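Local coordinates for tight junction protein ZO-3 (Homo sapiens, PDB 3KFV), which acts as a MAGUK-family scaffold linking tight-junction membrane proteins such as claudins and occludin to the actin cytoskeleton, at residues I157-M166 and W279-R288. Numbering follows the deposited sequence.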
loop_
_atom_site.group_PDB
_atom_site.type_symbol
_atom_site.label_atom_id
_atom_site.label_comp_id
_atom_site.label_asym_id
_atom_site.label_seq_id
_atom_site.Cartn_x
_atom_site.Cartn_y
_atom_site.Cartn_z
ATOM N N ILE A 157 5.373 -1.436 -19.144
ATOM C CA ILE A 157 6.774 -1.552 -19.533
ATOM C C ILE A 157 7.626 -2.097 -18.394
ATOM O O ILE A 157 8.423 -3.020 -18.587
ATOM C CB ILE A 157 7.340 -0.191 -19.973
ATOM C CG1 ILE A 157 6.675 0.258 -21.279
ATOM C CG2 ILE A 157 8.852 -0.266 -20.120
ATOM C CD1 ILE A 157 6.787 1.746 -21.543
ATOM N N ALA A 158 7.451 -1.519 -17.209
ATOM C CA ALA A 158 8.199 -1.940 -16.029
ATOM C C ALA A 158 7.985 -3.416 -15.710
ATOM O O ALA A 158 8.937 -4.141 -15.442
ATOM C CB ALA A 158 7.827 -1.079 -14.834
HETATM N N MSE A 159 6.733 -3.859 -15.749
HETATM C CA MSE A 159 6.394 -5.239 -15.405
HETATM C C MSE A 159 6.907 -6.268 -16.419
HETATM O O MSE A 159 7.272 -7.386 -16.044
HETATM C CB MSE A 159 4.881 -5.392 -15.212
HETATM C CG MSE A 159 4.337 -4.682 -13.982
HETATM SE SE MSE A 159 2.372 -4.685 -13.911
HETATM C CE MSE A 159 2.091 -6.553 -13.455
ATOM N N GLN A 160 6.929 -5.895 -17.694
ATOM C CA GLN A 160 7.420 -6.794 -18.729
ATOM C C GLN A 160 8.926 -6.968 -18.595
ATOM O O GLN A 160 9.436 -8.085 -18.644
ATOM C CB GLN A 160 7.066 -6.277 -20.127
ATOM N N LYS A 161 9.631 -5.858 -18.412
ATOM C CA LYS A 161 11.082 -5.896 -18.286
ATOM C C LYS A 161 11.538 -6.702 -17.072
ATOM O O LYS A 161 12.559 -7.394 -17.126
ATOM C CB LYS A 161 11.665 -4.482 -18.233
ATOM C CG LYS A 161 11.693 -3.764 -19.573
ATOM C CD LYS A 161 12.831 -2.752 -19.623
ATOM C CE LYS A 161 13.001 -2.171 -21.020
ATOM N NZ LYS A 161 13.168 -3.240 -22.043
ATOM N N LEU A 162 10.778 -6.613 -15.981
ATOM C CA LEU A 162 11.124 -7.324 -14.752
ATOM C C LEU A 162 11.034 -8.836 -14.905
ATOM O O LEU A 162 11.956 -9.566 -14.531
ATOM C CB LEU A 162 10.227 -6.881 -13.601
ATOM C CG LEU A 162 10.570 -5.530 -12.989
ATOM C CD1 LEU A 162 9.511 -5.130 -11.974
ATOM C CD2 LEU A 162 11.958 -5.568 -12.370
ATOM N N THR A 163 9.914 -9.306 -15.440
ATOM C CA THR A 163 9.712 -10.739 -15.609
ATOM C C THR A 163 10.583 -11.301 -16.730
ATOM O O THR A 163 10.985 -12.465 -16.694
ATOM C CB THR A 163 8.234 -11.077 -15.878
ATOM O OG1 THR A 163 7.710 -10.174 -16.860
ATOM C CG2 THR A 163 7.424 -10.936 -14.608
ATOM N N ALA A 164 10.874 -10.469 -17.723
ATOM C CA ALA A 164 11.676 -10.891 -18.857
ATOM C C ALA A 164 13.125 -11.062 -18.429
ATOM O O ALA A 164 13.838 -11.934 -18.924
ATOM C CB ALA A 164 11.573 -9.876 -19.977
ATOM N N GLU A 165 13.553 -10.219 -17.499
ATOM C CA GLU A 165 14.936 -10.213 -17.053
ATOM C C GLU A 165 15.137 -11.214 -15.920
ATOM O O GLU A 165 16.229 -11.767 -15.753
ATOM C CB GLU A 165 15.319 -8.804 -16.602
ATOM C CG GLU A 165 16.750 -8.646 -16.139
ATOM C CD GLU A 165 17.081 -7.215 -15.745
ATOM O OE1 GLU A 165 16.276 -6.311 -16.053
ATOM O OE2 GLU A 165 18.142 -6.988 -15.130
HETATM N N MSE A 166 14.073 -11.457 -15.155
HETATM C CA MSE A 166 14.165 -12.260 -13.940
HETATM C C MSE A 166 12.904 -13.078 -13.679
HETATM O O MSE A 166 12.199 -12.845 -12.698
HETATM C CB MSE A 166 14.450 -11.357 -12.741
HETATM C CG MSE A 166 15.765 -10.598 -12.836
HETATM SE SE MSE A 166 15.912 -9.126 -11.542
HETATM C CE MSE A 166 14.566 -7.907 -12.274
ATOM N N TRP A 279 15.597 5.056 -14.452
ATOM C CA TRP A 279 14.407 4.816 -13.628
ATOM C C TRP A 279 14.191 3.331 -13.365
ATOM O O TRP A 279 13.707 2.943 -12.304
ATOM C CB TRP A 279 13.154 5.416 -14.268
ATOM C CG TRP A 279 12.749 4.777 -15.569
ATOM C CD1 TRP A 279 13.047 5.219 -16.824
ATOM C CD2 TRP A 279 11.961 3.590 -15.741
ATOM N NE1 TRP A 279 12.498 4.384 -17.766
ATOM C CE2 TRP A 279 11.823 3.376 -17.128
ATOM C CE3 TRP A 279 11.358 2.687 -14.857
ATOM C CZ2 TRP A 279 11.108 2.296 -17.653
ATOM C CZ3 TRP A 279 10.646 1.613 -15.382
ATOM C CH2 TRP A 279 10.530 1.428 -16.767
ATOM N N TYR A 280 14.552 2.509 -14.345
ATOM C CA TYR A 280 14.432 1.066 -14.229
ATOM C C TYR A 280 15.457 0.520 -13.240
ATOM O O TYR A 280 15.168 -0.410 -12.488
ATOM C CB TYR A 280 14.619 0.412 -15.597
ATOM C CG TYR A 280 14.430 -1.084 -15.576
ATOM C CD1 TYR A 280 13.164 -1.637 -15.435
ATOM C CD2 TYR A 280 15.516 -1.946 -15.695
ATOM C CE1 TYR A 280 12.983 -3.004 -15.411
ATOM C CE2 TYR A 280 15.346 -3.313 -15.671
ATOM C CZ TYR A 280 14.077 -3.838 -15.530
ATOM O OH TYR A 280 13.893 -5.202 -15.502
ATOM N N GLN A 281 16.654 1.104 -13.252
ATOM C CA GLN A 281 17.705 0.739 -12.304
ATOM C C GLN A 281 17.281 1.053 -10.869
ATOM O O GLN A 281 17.273 0.171 -10.003
ATOM C CB GLN A 281 19.009 1.468 -12.635
ATOM C CG GLN A 281 19.651 1.045 -13.957
ATOM C CD GLN A 281 20.131 -0.398 -13.948
ATOM O OE1 GLN A 281 19.592 -1.248 -14.660
ATOM N NE2 GLN A 281 21.144 -0.680 -13.138
ATOM N N GLU A 282 16.930 2.313 -10.624
ATOM C CA GLU A 282 16.405 2.725 -9.327
ATOM C C GLU A 282 15.235 1.844 -8.902
ATOM O O GLU A 282 15.127 1.464 -7.737
ATOM C CB GLU A 282 16.007 4.202 -9.347
ATOM C CG GLU A 282 17.117 5.123 -8.843
ATOM C CD GLU A 282 17.033 6.549 -9.390
ATOM O OE1 GLU A 282 15.938 7.159 -9.355
ATOM O OE2 GLU A 282 18.082 7.065 -9.839
ATOM N N LEU A 283 14.369 1.504 -9.850
ATOM C CA LEU A 283 13.249 0.626 -9.540
ATOM C C LEU A 283 13.758 -0.650 -8.895
ATOM O O LEU A 283 13.383 -0.972 -7.773
ATOM C CB LEU A 283 12.435 0.299 -10.793
ATOM C CG LEU A 283 11.290 -0.710 -10.640
ATOM C CD1 LEU A 283 10.361 -0.354 -9.485
ATOM C CD2 LEU A 283 10.500 -0.843 -11.936
ATOM N N LYS A 284 14.630 -1.363 -9.602
ATOM C CA LYS A 284 15.106 -2.668 -9.149
ATOM C C LYS A 284 15.758 -2.598 -7.773
ATOM O O LYS A 284 15.583 -3.490 -6.948
ATOM C CB LYS A 284 16.065 -3.279 -10.172
ATOM C CG LYS A 284 15.370 -3.903 -11.370
ATOM C CD LYS A 284 16.344 -4.704 -12.220
ATOM C CE LYS A 284 17.365 -3.805 -12.893
ATOM N NZ LYS A 284 18.404 -4.585 -13.613
ATOM N N ALA A 285 16.504 -1.525 -7.532
ATOM C CA ALA A 285 17.169 -1.325 -6.250
ATOM C C ALA A 285 16.142 -1.079 -5.140
ATOM O O ALA A 285 16.287 -1.568 -4.016
ATOM C CB ALA A 285 18.149 -0.167 -6.345
ATOM N N ILE A 286 15.097 -0.325 -5.467
ATOM C CA ILE A 286 14.059 -0.005 -4.504
ATOM C C ILE A 286 13.241 -1.231 -4.086
ATOM O O ILE A 286 12.825 -1.343 -2.933
ATOM C CB ILE A 286 13.140 1.108 -5.032
ATOM C CG1 ILE A 286 13.855 2.457 -4.933
ATOM C CG2 ILE A 286 11.820 1.131 -4.276
ATOM C CD1 ILE A 286 13.088 3.602 -5.536
ATOM N N ILE A 287 13.013 -2.155 -5.011
ATOM C CA ILE A 287 12.284 -3.369 -4.675
ATOM C C ILE A 287 13.094 -4.257 -3.724
ATOM O O ILE A 287 12.583 -4.730 -2.712
ATOM C CB ILE A 287 11.920 -4.171 -5.929
ATOM C CG1 ILE A 287 10.998 -3.357 -6.834
ATOM C CG2 ILE A 287 11.269 -5.490 -5.549
ATOM C CD1 ILE A 287 10.672 -4.048 -8.154
ATOM N N ARG A 288 14.364 -4.476 -4.048
ATOM C CA ARG A 288 15.225 -5.314 -3.216
ATOM C C ARG A 288 15.494 -4.697 -1.848
ATOM O O ARG A 288 15.765 -5.410 -0.884
ATOM C CB ARG A 288 16.554 -5.595 -3.916
ATOM C CG ARG A 288 16.441 -6.486 -5.120
ATOM C CD ARG A 288 17.817 -6.825 -5.656
ATOM N NE ARG A 288 17.745 -7.407 -6.991
ATOM C CZ ARG A 288 18.045 -6.752 -8.108
ATOM N NH1 ARG A 288 18.454 -5.487 -8.059
ATOM N NH2 ARG A 288 17.944 -7.372 -9.276
#
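Glu165 spans Tyr280 and Lys284 with its two carboxylate oxygens, and this polar pair of bonds closes one margin of the packing between helices 155-165 and 278-290. Tyr280 OH donates to Glu165 OE1 (2.7 Å) from the anti side, well out of the carboxylate plane, whereas Lys284 NZ meets Glu165 OE2 on the syn side in a salt bridge of 2.9 Å. With CG anti to the backbone N (chi1 -179°) and the rest of the chain extended, Glu165 reaches across to both. A methionine in place of Lys284 would probably leave Glu165 OE2 without its cationic mate and the carboxylate freer to turn about its bond to Tyr280.

Tyr280 is also a knob, set among Ala158, Lys161, Leu162 and Glu165. Lys161 CD lies over one face of its ring and Lys284 CG, from its own helix, over the opposite face, both toward the rim.

Apolar contacts make up much of the rest. Leu162 enters a hole formed by Tyr280, Leu283, Lys284 and Ile287; its CD1 meets Ile287 CD1 tip to tip at 4.1 Å, while CD2 lies 3.9 Å from Lys284 CG. Farther along, Ala158 CB touches the Trp279 ring edge at CZ3 (3.9 Å) and also Leu283 CD2. The selenomethionine Met166 rests its CE on Lys284 CD (3.7 Å).

Segments 157-165 and 279-288 cross at -65° within the guanylate kinase-like domain, where Leu162 and Ile287 also touch Phe170 of its parallel sheet. The chemistry thus grades from a buried aliphatic and aromatic seam to a charged margin, where the lysine probably helps stabilise the carboxylate that holds the tyrosine hydroxyl.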